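Local coordinates for iron Super-Oxide Dismutase (Plasmodium knowlesi, PDB 2AWP), which catalyses the dismutation of superoxide radicals to hydrogen peroxide and oxygen, probably at a mononuclear iron centre, at residues L12-P17 with M81-G86; S52-M57 with Q70-S75; G87-E92 with V183-A188; F119-G124 with T139-N144. All coordinates share one frame; numbering follows the deposited sequence.

Interactions 1 and 2 begin in the N-terminal alpha-hairpin part of the iron/manganese superoxide dismutase fold, interactions 3 and 4 in its C-terminal part. Along the chain, interaction 2 is nested within the loop closed by interaction 1, and interaction 4 within that closed by interaction 3. Interactions 1 and 3 adjoin, centres about 14 Å apart, and together tie the connection between helices 62-79 and 92-101 to the N-terminal loop and to the start of helix 185-196. Interactions 2 and 4, centres about 15 Å apart, meet through Asn73 with Asn144 and Ala142, joining helix 62-79 to the turn that follows strand 134-140, beside the probable iron site.

Interaction 1. Residues L12-P17 with M81-G86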
loop_
_atom_site.group_PDB
_atom_site.type_symbol
_atom_site.label_atom_id
_atom_site.label_comp_id
_atom_site.label_asym_id
_atom_site.label_seq_id
_atom_site.Cartn_x
_atom_site.Cartn_y
_atom_site.Cartn_z
ATOM N N LEU A 12 3.254 -1.933 -24.504
ATOM C CA LEU A 12 3.238 -1.134 -23.296
ATOM C C LEU A 12 2.110 -0.117 -23.308
ATOM O O LEU A 12 1.627 0.275 -22.262
ATOM C CB LEU A 12 4.600 -0.427 -23.158
ATOM C CG LEU A 12 5.185 -0.181 -21.786
ATOM C CD1 LEU A 12 5.490 -1.496 -21.085
ATOM C CD2 LEU A 12 6.441 0.637 -21.957
ATOM N N ASN A 13 1.691 0.302 -24.501
ATOM C CA ASN A 13 0.593 1.251 -24.653
ATOM C C ASN A 13 -0.746 0.552 -24.971
ATOM O O ASN A 13 -1.709 1.222 -25.282
ATOM C CB ASN A 13 0.904 2.290 -25.764
ATOM C CG ASN A 13 0.936 1.666 -27.134
ATOM O OD1 ASN A 13 0.862 0.452 -27.256
ATOM N ND2 ASN A 13 1.098 2.477 -28.167
ATOM N N ALA A 14 -0.797 -0.778 -24.935
ATOM C CA ALA A 14 -1.966 -1.513 -25.448
ATOM C C ALA A 14 -3.185 -1.378 -24.551
ATOM O O ALA A 14 -4.313 -1.658 -24.991
ATOM C CB ALA A 14 -1.633 -3.013 -25.671
ATOM N N LEU A 15 -2.977 -0.956 -23.298
ATOM C CA LEU A 15 -4.096 -0.816 -22.359
ATOM C C LEU A 15 -4.567 0.628 -22.237
ATOM O O LEU A 15 -5.444 0.933 -21.461
ATOM C CB LEU A 15 -3.786 -1.424 -20.977
ATOM C CG LEU A 15 -3.114 -2.805 -21.008
ATOM C CD1 LEU A 15 -2.791 -3.301 -19.576
ATOM C CD2 LEU A 15 -3.966 -3.846 -21.740
ATOM N N SER A 16 -4.012 1.503 -23.061
ATOM C CA SER A 16 -4.319 2.922 -23.004
ATOM C C SER A 16 -5.713 3.136 -23.650
ATOM O O SER A 16 -6.111 2.346 -24.484
ATOM C CB SER A 16 -3.224 3.678 -23.760
ATOM O OG SER A 16 -3.405 5.072 -23.612
ATOM N N PRO A 17 -6.476 4.163 -23.223
ATOM C CA PRO A 17 -6.164 5.109 -22.137
ATOM C C PRO A 17 -6.594 4.624 -20.725
ATOM O O PRO A 17 -6.516 5.402 -19.746
ATOM C CB PRO A 17 -6.963 6.340 -22.553
ATOM C CG PRO A 17 -8.269 5.681 -23.065
ATOM C CD PRO A 17 -7.788 4.467 -23.837
ATOM N N MET A 81 -5.593 -9.057 -18.439
ATOM C CA MET A 81 -5.986 -7.905 -19.246
ATOM C C MET A 81 -5.515 -8.063 -20.676
ATOM O O MET A 81 -4.768 -8.970 -20.970
ATOM C CB MET A 81 -5.366 -6.615 -18.684
ATOM C CG MET A 81 -5.920 -6.254 -17.337
ATOM S SD MET A 81 -5.230 -4.727 -16.715
ATOM C CE MET A 81 -3.515 -5.190 -16.440
ATOM N N GLY A 82 -5.915 -7.141 -21.547
ATOM C CA GLY A 82 -5.429 -7.144 -22.919
ATOM C C GLY A 82 -6.092 -6.120 -23.802
ATOM O O GLY A 82 -7.149 -5.576 -23.446
ATOM N N PRO A 83 -5.488 -5.855 -24.977
ATOM C CA PRO A 83 -6.175 -5.005 -25.938
ATOM C C PRO A 83 -7.300 -5.828 -26.595
ATOM O O PRO A 83 -7.243 -7.053 -26.603
ATOM C CB PRO A 83 -5.070 -4.630 -26.951
ATOM C CG PRO A 83 -4.136 -5.815 -26.916
ATOM C CD PRO A 83 -4.177 -6.329 -25.481
ATOM N N ASN A 84 -8.333 -5.165 -27.087
ATOM C CA ASN A 84 -9.420 -5.870 -27.760
ATOM C C ASN A 84 -10.161 -6.855 -26.821
ATOM O O ASN A 84 -10.626 -7.903 -27.253
ATOM C CB ASN A 84 -8.863 -6.622 -28.982
ATOM C CG ASN A 84 -7.822 -5.803 -29.768
ATOM O OD1 ASN A 84 -6.718 -6.297 -30.089
ATOM N ND2 ASN A 84 -8.156 -4.544 -30.056
ATOM N N CYS A 85 -10.218 -6.523 -25.533
ATOM C CA CYS A 85 -10.835 -7.387 -24.526
ATOM C C CYS A 85 -11.930 -6.588 -23.837
ATOM O O CYS A 85 -12.524 -5.705 -24.450
ATOM C CB CYS A 85 -9.793 -7.882 -23.502
ATOM S SG CYS A 85 -8.616 -9.101 -24.112
ATOM N N GLY A 86 -12.174 -6.858 -22.557
ATOM C CA GLY A 86 -13.254 -6.183 -21.839
ATOM C C GLY A 86 -14.627 -6.647 -22.319
ATOM O O GLY A 86 -14.780 -7.745 -22.921
#
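Leu15 and Met81 both set CG anti to the carbonyl carbon, at chi1 -45° and -67°, and Met81 then folds its chain at chi3 (-67°), which brings its methyl group round to the leucine. Leu15 belongs to a type I beta turn, Asn13 to Ser16, in the loop ahead of helix 21-43; its partners lie in the connection from helix 62-79 to helix 92-101, so the contact closes a long loop of the superoxide dismutase fold. The two side chains cross at about a right angle, with Leu15 CD1 3.7 Å from Met81 CE and 4.0 Å from Met81 SD. The other leucine branch, Leu15 CD2, lies against the main chain of Gly82, 3.7 Å from Gly82 C. Leu24 of helix 21-43, Tyr10 and Leu182 also pack on Leu15, which is buried.

No hydrogen bond joins the two segments, and the contact is essentially apolar. The turn itself is closed by Ser16 N donating to Asn13 O at 3.2 Å, while Met81 O accepts from Asn184 ND2. The Met81 side chain comes within about 7 Å of those of His27 and Asp158, both probable iron ligands. Nearer the surface, Ala14 meets the Pro83 ring from the side of its CB and CG atoms: Ala14 CB is 4.0 Å from Pro83 CG, and Ala14 O is 3.6 Å from Pro83 CB.

Interaction 2. Residues S52-M57 with Q70-S75; sequences SLVEIM and QIWNHS
Helices 53-57 and 70-75 pass with their axes 10.1 Å apart and their directions 123° from parallel, Leu53 and Trp72 being the closest residues by CA. The contact is carried by Leu53, Val54 and Met57 set against Ile71 and Trp72. Met57 runs out with CG anti to its backbone N and bends at chi3 (86°), which lays CE over one face of the indole, 4.0 Å from the centroid of the five-membered ring of Trp72. Its sulfur sits obliquely to the same ring, Met57 SD being 4.3 Å from that Trp72 centroid, a Met-aromatic contact. Leu53 CD2 comes in at the indole edge and packs 3.6 Å from Ile71 CG2; Val54 CG2 approaches Trp72 NE1 obliquely at 3.6 Å. Ser52 and Glu55 form a capping box at the start of the first helix.

On the second helix Gln70 O takes bonds from His74 N and, from the opposite face of its carbonyl plane, from His74 ND1 at 2.6 Å. This second-shell bond would fix the imidazole rotation of His74, a probable ligand that the alpha-hairpin part contributes, with His27, to an iron site completed by Asp158 and His162 of the C-terminal part.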
loop_
_atom_site.group_PDB
_atom_site.type_symbol
_atom_site.label_atom_id
_atom_site.label_comp_id
_atom_site.label_asym_id
_atom_site.label_seq_id
_atom_site.Cartn_x
_atom_site.Cartn_y
_atom_site.Cartn_z
ATOM N N SER A 52 10.721 -23.746 -8.500
ATOM C CA SER A 52 10.008 -22.898 -9.413
ATOM C C SER A 52 9.412 -21.713 -8.645
ATOM O O SER A 52 9.341 -21.729 -7.404
ATOM C CB SER A 52 8.889 -23.686 -10.098
ATOM O OG SER A 52 7.868 -23.982 -9.150
ATOM N N LEU A 53 8.979 -20.693 -9.381
ATOM C CA LEU A 53 8.340 -19.543 -8.755
ATOM C C LEU A 53 7.149 -19.967 -7.915
ATOM O O LEU A 53 6.970 -19.501 -6.775
ATOM C CB LEU A 53 7.913 -18.521 -9.809
ATOM C CG LEU A 53 7.238 -17.233 -9.296
ATOM C CD1 LEU A 53 8.217 -16.351 -8.591
ATOM C CD2 LEU A 53 6.595 -16.448 -10.415
ATOM N N VAL A 54 6.310 -20.834 -8.492
ATOM C CA VAL A 54 5.128 -21.330 -7.800
ATOM C C VAL A 54 5.467 -22.098 -6.514
ATOM O O VAL A 54 4.848 -21.886 -5.468
ATOM C CB VAL A 54 4.243 -22.156 -8.757
ATOM C CG1 VAL A 54 3.309 -23.074 -7.995
ATOM C CG2 VAL A 54 3.482 -21.218 -9.641
ATOM N N GLU A 55 6.464 -22.966 -6.586
ATOM C CA GLU A 55 6.929 -23.692 -5.416
ATOM C C GLU A 55 7.476 -22.754 -4.345
ATOM O O GLU A 55 7.139 -22.895 -3.170
ATOM C CB GLU A 55 7.970 -24.737 -5.816
ATOM C CG GLU A 55 7.363 -25.810 -6.676
ATOM C CD GLU A 55 8.402 -26.712 -7.307
ATOM O OE1 GLU A 55 9.550 -26.265 -7.469
ATOM O OE2 GLU A 55 8.052 -27.858 -7.644
ATOM N N ILE A 56 8.261 -21.764 -4.754
ATOM C CA ILE A 56 8.788 -20.768 -3.806
ATOM C C ILE A 56 7.641 -20.058 -3.088
ATOM O O ILE A 56 7.616 -20.011 -1.855
ATOM C CB ILE A 56 9.747 -19.741 -4.482
ATOM C CG1 ILE A 56 11.032 -20.449 -4.941
ATOM C CG2 ILE A 56 10.164 -18.655 -3.463
ATOM C CD1 ILE A 56 11.791 -19.707 -6.024
ATOM N N MET A 57 6.682 -19.547 -3.868
ATOM C CA MET A 57 5.494 -18.866 -3.342
ATOM C C MET A 57 4.738 -19.722 -2.300
ATOM O O MET A 57 4.392 -19.247 -1.193
ATOM C CB MET A 57 4.598 -18.510 -4.524
ATOM C CG MET A 57 3.348 -17.781 -4.207
ATOM S SD MET A 57 2.573 -17.392 -5.775
ATOM C CE MET A 57 1.598 -18.874 -6.171
ATOM N N GLN A 70 4.535 -11.546 -5.351
ATOM C CA GLN A 70 4.340 -10.401 -6.227
ATOM C C GLN A 70 4.689 -10.671 -7.691
ATOM O O GLN A 70 3.990 -10.186 -8.591
ATOM C CB GLN A 70 5.053 -9.152 -5.717
ATOM C CG GLN A 70 4.406 -8.540 -4.472
ATOM C CD GLN A 70 3.060 -7.944 -4.710
ATOM O OE1 GLN A 70 2.061 -8.656 -4.751
ATOM N NE2 GLN A 70 3.006 -6.598 -4.827
ATOM N N ILE A 71 5.785 -11.388 -7.953
ATOM C CA ILE A 71 6.090 -11.715 -9.354
ATOM C C ILE A 71 4.895 -12.470 -9.960
ATOM O O ILE A 71 4.468 -12.163 -11.063
ATOM C CB ILE A 71 7.320 -12.593 -9.517
ATOM C CG1 ILE A 71 8.589 -11.864 -9.034
ATOM C CG2 ILE A 71 7.491 -13.012 -11.020
ATOM C CD1 ILE A 71 9.661 -12.838 -8.568
ATOM N N TRP A 72 4.410 -13.487 -9.251
ATOM C CA TRP A 72 3.345 -14.355 -9.764
ATOM C C TRP A 72 2.040 -13.551 -9.928
ATOM O O TRP A 72 1.347 -13.614 -10.984
ATOM C CB TRP A 72 3.151 -15.560 -8.832
ATOM C CG TRP A 72 2.207 -16.622 -9.420
ATOM C CD1 TRP A 72 2.567 -17.759 -10.092
ATOM C CD2 TRP A 72 0.770 -16.592 -9.416
ATOM N NE1 TRP A 72 1.433 -18.441 -10.515
ATOM C CE2 TRP A 72 0.321 -17.749 -10.102
ATOM C CE3 TRP A 72 -0.187 -15.699 -8.888
ATOM C CZ2 TRP A 72 -1.050 -18.037 -10.279
ATOM C CZ3 TRP A 72 -1.551 -15.986 -9.063
ATOM C CH2 TRP A 72 -1.966 -17.139 -9.767
ATOM N N ASN A 73 1.709 -12.781 -8.901
ATOM C CA ASN A 73 0.464 -11.960 -8.913
ATOM C C ASN A 73 0.483 -10.989 -10.085
ATOM O O ASN A 73 -0.541 -10.718 -10.700
ATOM C CB ASN A 73 0.376 -11.123 -7.633
ATOM C CG ASN A 73 0.175 -11.945 -6.378
ATOM O OD1 ASN A 73 -0.231 -13.103 -6.427
ATOM N ND2 ASN A 73 0.455 -11.334 -5.229
ATOM N N HIS A 74 1.645 -10.388 -10.353
ATOM C CA HIS A 74 1.703 -9.393 -11.436
ATOM C C HIS A 74 1.575 -10.028 -12.797
ATOM O O HIS A 74 0.907 -9.503 -13.676
ATOM C CB HIS A 74 2.983 -8.550 -11.344
ATOM C CG HIS A 74 2.907 -7.498 -10.303
ATOM N ND1 HIS A 74 3.157 -7.753 -8.968
ATOM C CD2 HIS A 74 2.514 -6.206 -10.379
ATOM C CE1 HIS A 74 2.958 -6.647 -8.274
ATOM N NE2 HIS A 74 2.570 -5.702 -9.108
ATOM N N SER A 75 2.227 -11.166 -12.983
ATOM C CA SER A 75 2.076 -11.874 -14.244
ATOM C C SER A 75 0.625 -12.276 -14.518
ATOM O O SER A 75 0.135 -12.127 -15.637
ATOM C CB SER A 75 3.014 -13.062 -14.297
ATOM O OG SER A 75 4.324 -12.576 -14.504
#

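Interaction 3. Residues G87-E92 with V183-A188; sequences GEPHGE and VNWNFA
Trp185 lays its indole against Pro89, whose CA stands 3.4 Å from the centroid of the five-membered ring of Trp185 and almost exactly on the ring normal, a CH-pi contact. The tryptophan opens helix 185-196 right after its N-cap, Asn184, so the contact joins the start of the last helix of the superoxide dismutase fold to the loop that leads into helix 92-101. Pro89 CB continues over the same face, 3.7 Å from Trp185 CD2, while Val183 CG1 covers the opposite face. The indole is thus clamped on both sides, and its N-H is used as well: Trp185 NE1 donates to Gly87 O at 3.1 Å, bent to 150° and approaching from above the carbonyl plane. Ile93, Ile97 and Phe107 bury the ring further.

His90 stands at the more exposed border. Its CG lies between the backbone N and the carbonyl carbon (chi1 48°), which turns one imidazole face over the methylene of the tryptophan, Trp185 CB being 3.6 Å from His90 NE2. The edge of the same ring meets an amide oxygen, Asn186 OD1, 3.0 Å from His90 CE1. At the helix start Asn184 OD1 accepts from Phe187 N. A water bridges the two segments, accepting from Trp185 N at 3.2 Å and lying 3.2 Å from His90 NE2.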
loop_
_atom_site.group_PDB
_atom_site.type_symbol
_atom_site.label_atom_id
_atom_site.label_comp_id
_atom_site.label_asym_id
_atom_site.label_seq_id
_atom_site.Cartn_x
_atom_site.Cartn_y
_atom_site.Cartn_z
ATOM N N GLY A 87 -15.626 -5.800 -22.072
ATOM C CA GLY A 87 -17.005 -6.123 -22.454
ATOM C C GLY A 87 -17.583 -7.278 -21.638
ATOM O O GLY A 87 -17.171 -7.520 -20.480
ATOM N N GLU A 88 -18.554 -7.968 -22.235
ATOM C CA GLU A 88 -19.276 -9.053 -21.582
ATOM C C GLU A 88 -18.410 -10.286 -21.608
ATOM O O GLU A 88 -17.691 -10.513 -22.604
ATOM C CB GLU A 88 -20.551 -9.404 -22.373
ATOM C CG GLU A 88 -21.654 -8.392 -22.277
ATOM C CD GLU A 88 -22.265 -8.307 -20.900
ATOM O OE1 GLU A 88 -22.583 -9.359 -20.280
ATOM O OE2 GLU A 88 -22.434 -7.172 -20.443
ATOM N N PRO A 89 -18.502 -11.130 -20.565
ATOM C CA PRO A 89 -17.776 -12.402 -20.687
ATOM C C PRO A 89 -18.313 -13.239 -21.849
ATOM O O PRO A 89 -19.420 -13.002 -22.316
ATOM C CB PRO A 89 -18.038 -13.108 -19.337
ATOM C CG PRO A 89 -19.119 -12.407 -18.708
ATOM C CD PRO A 89 -19.209 -11.012 -19.281
ATOM N N HIS A 90 -17.533 -14.217 -22.304
ATOM C CA HIS A 90 -17.969 -15.088 -23.382
ATOM C C HIS A 90 -17.322 -16.446 -23.148
ATOM O O HIS A 90 -16.342 -16.543 -22.397
ATOM C CB HIS A 90 -17.563 -14.504 -24.742
ATOM C CG HIS A 90 -16.137 -14.062 -24.811
ATOM N ND1 HIS A 90 -15.108 -14.915 -25.143
ATOM C CD2 HIS A 90 -15.567 -12.851 -24.593
ATOM C CE1 HIS A 90 -13.962 -14.257 -25.110
ATOM N NE2 HIS A 90 -14.212 -13.000 -24.781
ATOM N N GLY A 91 -17.867 -17.496 -23.764
ATOM C CA GLY A 91 -17.334 -18.830 -23.526
ATOM C C GLY A 91 -17.745 -19.327 -22.148
ATOM O O GLY A 91 -18.694 -18.843 -21.563
ATOM N N GLU A 92 -17.002 -20.280 -21.628
ATOM C CA GLU A 92 -17.380 -20.998 -20.404
ATOM C C GLU A 92 -17.622 -20.106 -19.177
ATOM O O GLU A 92 -18.574 -20.318 -18.425
ATOM C CB GLU A 92 -16.336 -22.076 -20.109
ATOM C CG GLU A 92 -16.922 -23.485 -20.160
ATOM C CD GLU A 92 -17.246 -23.976 -21.571
ATOM O OE1 GLU A 92 -16.309 -24.115 -22.390
ATOM O OE2 GLU A 92 -18.439 -24.245 -21.859
ATOM N N VAL A 183 -10.448 -6.339 -19.081
ATOM C CA VAL A 183 -10.638 -7.721 -18.597
ATOM C C VAL A 183 -10.568 -8.751 -19.711
ATOM O O VAL A 183 -11.329 -8.688 -20.674
ATOM C CB VAL A 183 -12.016 -7.937 -17.884
ATOM C CG1 VAL A 183 -12.097 -9.376 -17.323
ATOM C CG2 VAL A 183 -12.206 -6.972 -16.797
ATOM N N ASN A 184 -9.676 -9.721 -19.545
ATOM C CA ASN A 184 -9.415 -10.709 -20.565
ATOM C C ASN A 184 -10.150 -12.001 -20.246
ATOM O O ASN A 184 -9.642 -12.816 -19.476
ATOM C CB ASN A 184 -7.916 -10.990 -20.592
ATOM C CG ASN A 184 -7.496 -11.795 -21.778
ATOM O OD1 ASN A 184 -8.282 -12.555 -22.349
ATOM N ND2 ASN A 184 -6.226 -11.659 -22.150
ATOM N N TRP A 185 -11.313 -12.188 -20.869
ATOM C CA TRP A 185 -12.144 -13.382 -20.652
ATOM C C TRP A 185 -11.522 -14.634 -21.247
ATOM O O TRP A 185 -11.768 -15.730 -20.756
ATOM C CB TRP A 185 -13.540 -13.158 -21.221
ATOM C CG TRP A 185 -14.216 -11.959 -20.611
ATOM C CD1 TRP A 185 -14.573 -10.780 -21.252
ATOM C CD2 TRP A 185 -14.591 -11.799 -19.247
ATOM N NE1 TRP A 185 -15.176 -9.918 -20.361
ATOM C CE2 TRP A 185 -15.204 -10.519 -19.125
ATOM C CE3 TRP A 185 -14.489 -12.622 -18.103
ATOM C CZ2 TRP A 185 -15.699 -10.039 -17.899
ATOM C CZ3 TRP A 185 -14.989 -12.146 -16.889
ATOM C CH2 TRP A 185 -15.599 -10.869 -16.802
ATOM N N ASN A 186 -10.693 -14.477 -22.281
ATOM C CA ASN A 186 -9.972 -15.630 -22.806
ATOM C C ASN A 186 -9.057 -16.217 -21.732
ATOM O O ASN A 186 -8.997 -17.440 -21.564
ATOM C CB ASN A 186 -9.190 -15.301 -24.095
ATOM C CG ASN A 186 -10.072 -14.712 -25.164
ATOM O OD1 ASN A 186 -11.151 -15.228 -25.435
ATOM N ND2 ASN A 186 -9.642 -13.593 -25.751
ATOM N N PHE A 187 -8.337 -15.353 -21.014
ATOM C CA PHE A 187 -7.531 -15.813 -19.869
ATOM C C PHE A 187 -8.384 -16.492 -18.796
ATOM O O PHE A 187 -8.017 -17.569 -18.302
ATOM C CB PHE A 187 -6.707 -14.669 -19.234
ATOM C CG PHE A 187 -5.628 -15.150 -18.268
ATOM C CD1 PHE A 187 -4.655 -16.072 -18.685
ATOM C CD2 PHE A 187 -5.569 -14.643 -16.951
ATOM C CE1 PHE A 187 -3.628 -16.501 -17.811
ATOM C CE2 PHE A 187 -4.578 -15.079 -16.052
ATOM C CZ PHE A 187 -3.598 -16.021 -16.487
ATOM N N ALA A 188 -9.504 -15.863 -18.420
ATOM C CA ALA A 188 -10.403 -16.442 -17.409
ATOM C C ALA A 188 -10.836 -17.876 -17.814
ATOM O O ALA A 188 -10.910 -18.778 -16.972
ATOM C CB ALA A 188 -11.634 -15.575 -17.256
HETATM O O HOH W 1 -11.832 -11.146 -23.862
#

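Interaction 4. Residues F119-G124 with T139-N144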
loop_
_atom_site.group_PDB
_atom_site.type_symbol
_atom_site.label_atom_id
_atom_site.label_comp_id
_atom_site.label_asym_id
_atom_site.label_seq_id
_atom_site.Cartn_x
_atom_site.Cartn_y
_atom_site.Cartn_z
ATOM N N PHE A 119 -8.568 -1.730 2.005
ATOM C CA PHE A 119 -7.699 -0.800 2.717
ATOM C C PHE A 119 -6.220 -1.221 2.607
ATOM O O PHE A 119 -5.858 -2.358 2.929
ATOM C CB PHE A 119 -8.085 -0.723 4.203
ATOM C CG PHE A 119 -7.281 0.295 4.967
ATOM C CD1 PHE A 119 -7.542 1.652 4.813
ATOM C CD2 PHE A 119 -6.253 -0.102 5.819
ATOM C CE1 PHE A 119 -6.783 2.613 5.491
ATOM C CE2 PHE A 119 -5.486 0.863 6.504
ATOM C CZ PHE A 119 -5.774 2.217 6.349
ATOM N N GLY A 120 -5.369 -0.275 2.207
ATOM C CA GLY A 120 -3.936 -0.520 2.038
ATOM C C GLY A 120 -3.646 -1.238 0.733
ATOM O O GLY A 120 -4.485 -1.273 -0.176
ATOM N N SER A 121 -2.461 -1.840 0.660
ATOM C CA SER A 121 -1.978 -2.527 -0.550
ATOM C C SER A 121 -2.652 -3.887 -0.684
ATOM O O SER A 121 -2.770 -4.594 0.315
ATOM C CB SER A 121 -0.442 -2.717 -0.459
ATOM O OG SER A 121 0.206 -1.430 -0.462
ATOM N N GLY A 122 -3.061 -4.278 -1.898
ATOM C CA GLY A 122 -3.737 -5.584 -2.043
ATOM C C GLY A 122 -4.268 -5.895 -3.431
ATOM O O GLY A 122 -3.916 -5.236 -4.400
ATOM N N TRP A 123 -5.168 -6.872 -3.512
ATOM C CA TRP A 123 -5.520 -7.528 -4.783
ATOM C C TRP A 123 -6.928 -8.005 -4.633
ATOM O O TRP A 123 -7.259 -8.525 -3.570
ATOM C CB TRP A 123 -4.642 -8.790 -5.028
ATOM C CG TRP A 123 -3.136 -8.494 -5.247
ATOM C CD1 TRP A 123 -2.157 -8.428 -4.291
ATOM C CD2 TRP A 123 -2.481 -8.252 -6.506
ATOM N NE1 TRP A 123 -0.935 -8.154 -4.874
ATOM C CE2 TRP A 123 -1.111 -8.021 -6.229
ATOM C CE3 TRP A 123 -2.912 -8.235 -7.833
ATOM C CZ2 TRP A 123 -0.198 -7.770 -7.216
ATOM C CZ3 TRP A 123 -1.978 -7.944 -8.839
ATOM C CH2 TRP A 123 -0.656 -7.723 -8.527
ATOM N N GLY A 124 -7.743 -7.820 -5.668
ATOM C CA GLY A 124 -9.066 -8.453 -5.733
ATOM C C GLY A 124 -8.980 -9.664 -6.658
ATOM O O GLY A 124 -8.255 -9.636 -7.655
ATOM N N THR A 139 -7.074 -10.063 -1.164
ATOM C CA THR A 139 -5.902 -10.379 -0.341
ATOM C C THR A 139 -5.086 -9.145 -0.113
ATOM O O THR A 139 -5.203 -8.159 -0.855
ATOM C CB THR A 139 -4.983 -11.449 -0.991
ATOM O OG1 THR A 139 -4.559 -10.983 -2.283
ATOM C CG2 THR A 139 -5.738 -12.749 -1.157
ATOM N N HIS A 140 -4.238 -9.216 0.907
ATOM C CA HIS A 140 -3.502 -8.059 1.365
ATOM C C HIS A 140 -2.036 -8.166 0.994
ATOM O O HIS A 140 -1.444 -9.248 1.106
ATOM C CB HIS A 140 -3.642 -7.932 2.879
ATOM C CG HIS A 140 -3.398 -6.537 3.394
ATOM N ND1 HIS A 140 -4.080 -5.436 2.922
ATOM C CD2 HIS A 140 -2.554 -6.075 4.350
ATOM C CE1 HIS A 140 -3.665 -4.359 3.564
ATOM N NE2 HIS A 140 -2.746 -4.719 4.435
ATOM N N ASP A 141 -1.466 -7.044 0.542
ATOM C CA ASP A 141 -0.048 -6.981 0.164
ATOM C C ASP A 141 0.298 -7.967 -0.980
ATOM O O ASP A 141 -0.155 -7.755 -2.106
ATOM C CB ASP A 141 0.831 -7.160 1.422
ATOM C CG ASP A 141 0.561 -6.090 2.470
ATOM O OD1 ASP A 141 0.434 -4.908 2.134
ATOM O OD2 ASP A 141 0.482 -6.423 3.644
ATOM N N ALA A 142 1.095 -9.003 -0.710
ATOM C CA ALA A 142 1.506 -10.010 -1.719
ATOM C C ALA A 142 0.672 -11.300 -1.659
ATOM O O ALA A 142 0.926 -12.269 -2.406
ATOM C CB ALA A 142 2.970 -10.348 -1.563
ATOM N N GLY A 143 -0.310 -11.318 -0.774
ATOM C CA GLY A 143 -1.093 -12.529 -0.549
ATOM C C GLY A 143 -1.858 -12.981 -1.774
ATOM O O GLY A 143 -2.270 -12.165 -2.593
ATOM N N ASN A 144 -2.044 -14.290 -1.909
ATOM C CA ASN A 144 -2.953 -14.771 -2.953
ATOM C C ASN A 144 -3.678 -16.060 -2.563
ATOM O O ASN A 144 -3.294 -16.730 -1.585
ATOM C CB ASN A 144 -2.258 -14.853 -4.320
ATOM C CG ASN A 144 -1.136 -15.890 -4.360
ATOM O OD1 ASN A 144 -1.311 -17.045 -3.940
ATOM N ND2 ASN A 144 0.004 -15.489 -4.896
HETATM O O HOH W 2 -0.413 -2.533 2.778
#
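The shortest direct hydrogen bond between the segments runs from Asp141 N to Ser121 O, 2.8 Å long and nearly straight at 171°. It lies at the open end of the beta hairpin formed by strands 122-129 and 134-140. Next along, Gly122 and His140 make an antiparallel non-hydrogen-bonded pair in which Gly122, without a side chain, brings its CA to 3.2 Å from Thr139 O. Trp123 and Thr139 are the hydrogen-bonded pair: Thr139 N donates to Trp123 O, and Trp123 N to Thr139 O with a more bent angle of 140°.

Beyond the strand the chain folds through a type II' turn, His140 to Gly143, closed by Gly143 N donating to His140 O, with Thr139 OG1 adding a bond to Gly143 O at 2.6 Å; the hydroxyl also bonds with Trp125 NE1. Thr139 OG1 faces Trp123 CB at 3.5 Å. Asp141 O, which bonds with Trp160 NE1, lies in the plane of the indole at its edge; Trp123 NE1 is hydrogen-bonded to Gln70 OE1, and the ring meets His74 edge-to-face. Trp123 also packs on Asp158, so it lines the probable iron site.

The other flank faces the dimer partner: His140 NE2 bonds Asp141 OD2 of the second subunit, a bond repeated reciprocally, and the Ser121 hydroxyls of the two subunits meet. The His140 edge lies against Phe119 O, 3.0 Å from His140 CE1. A water completes the link, accepting from Ser121 N at 3.0 Å and donating to Asp141 OD1 at 2.6 Å.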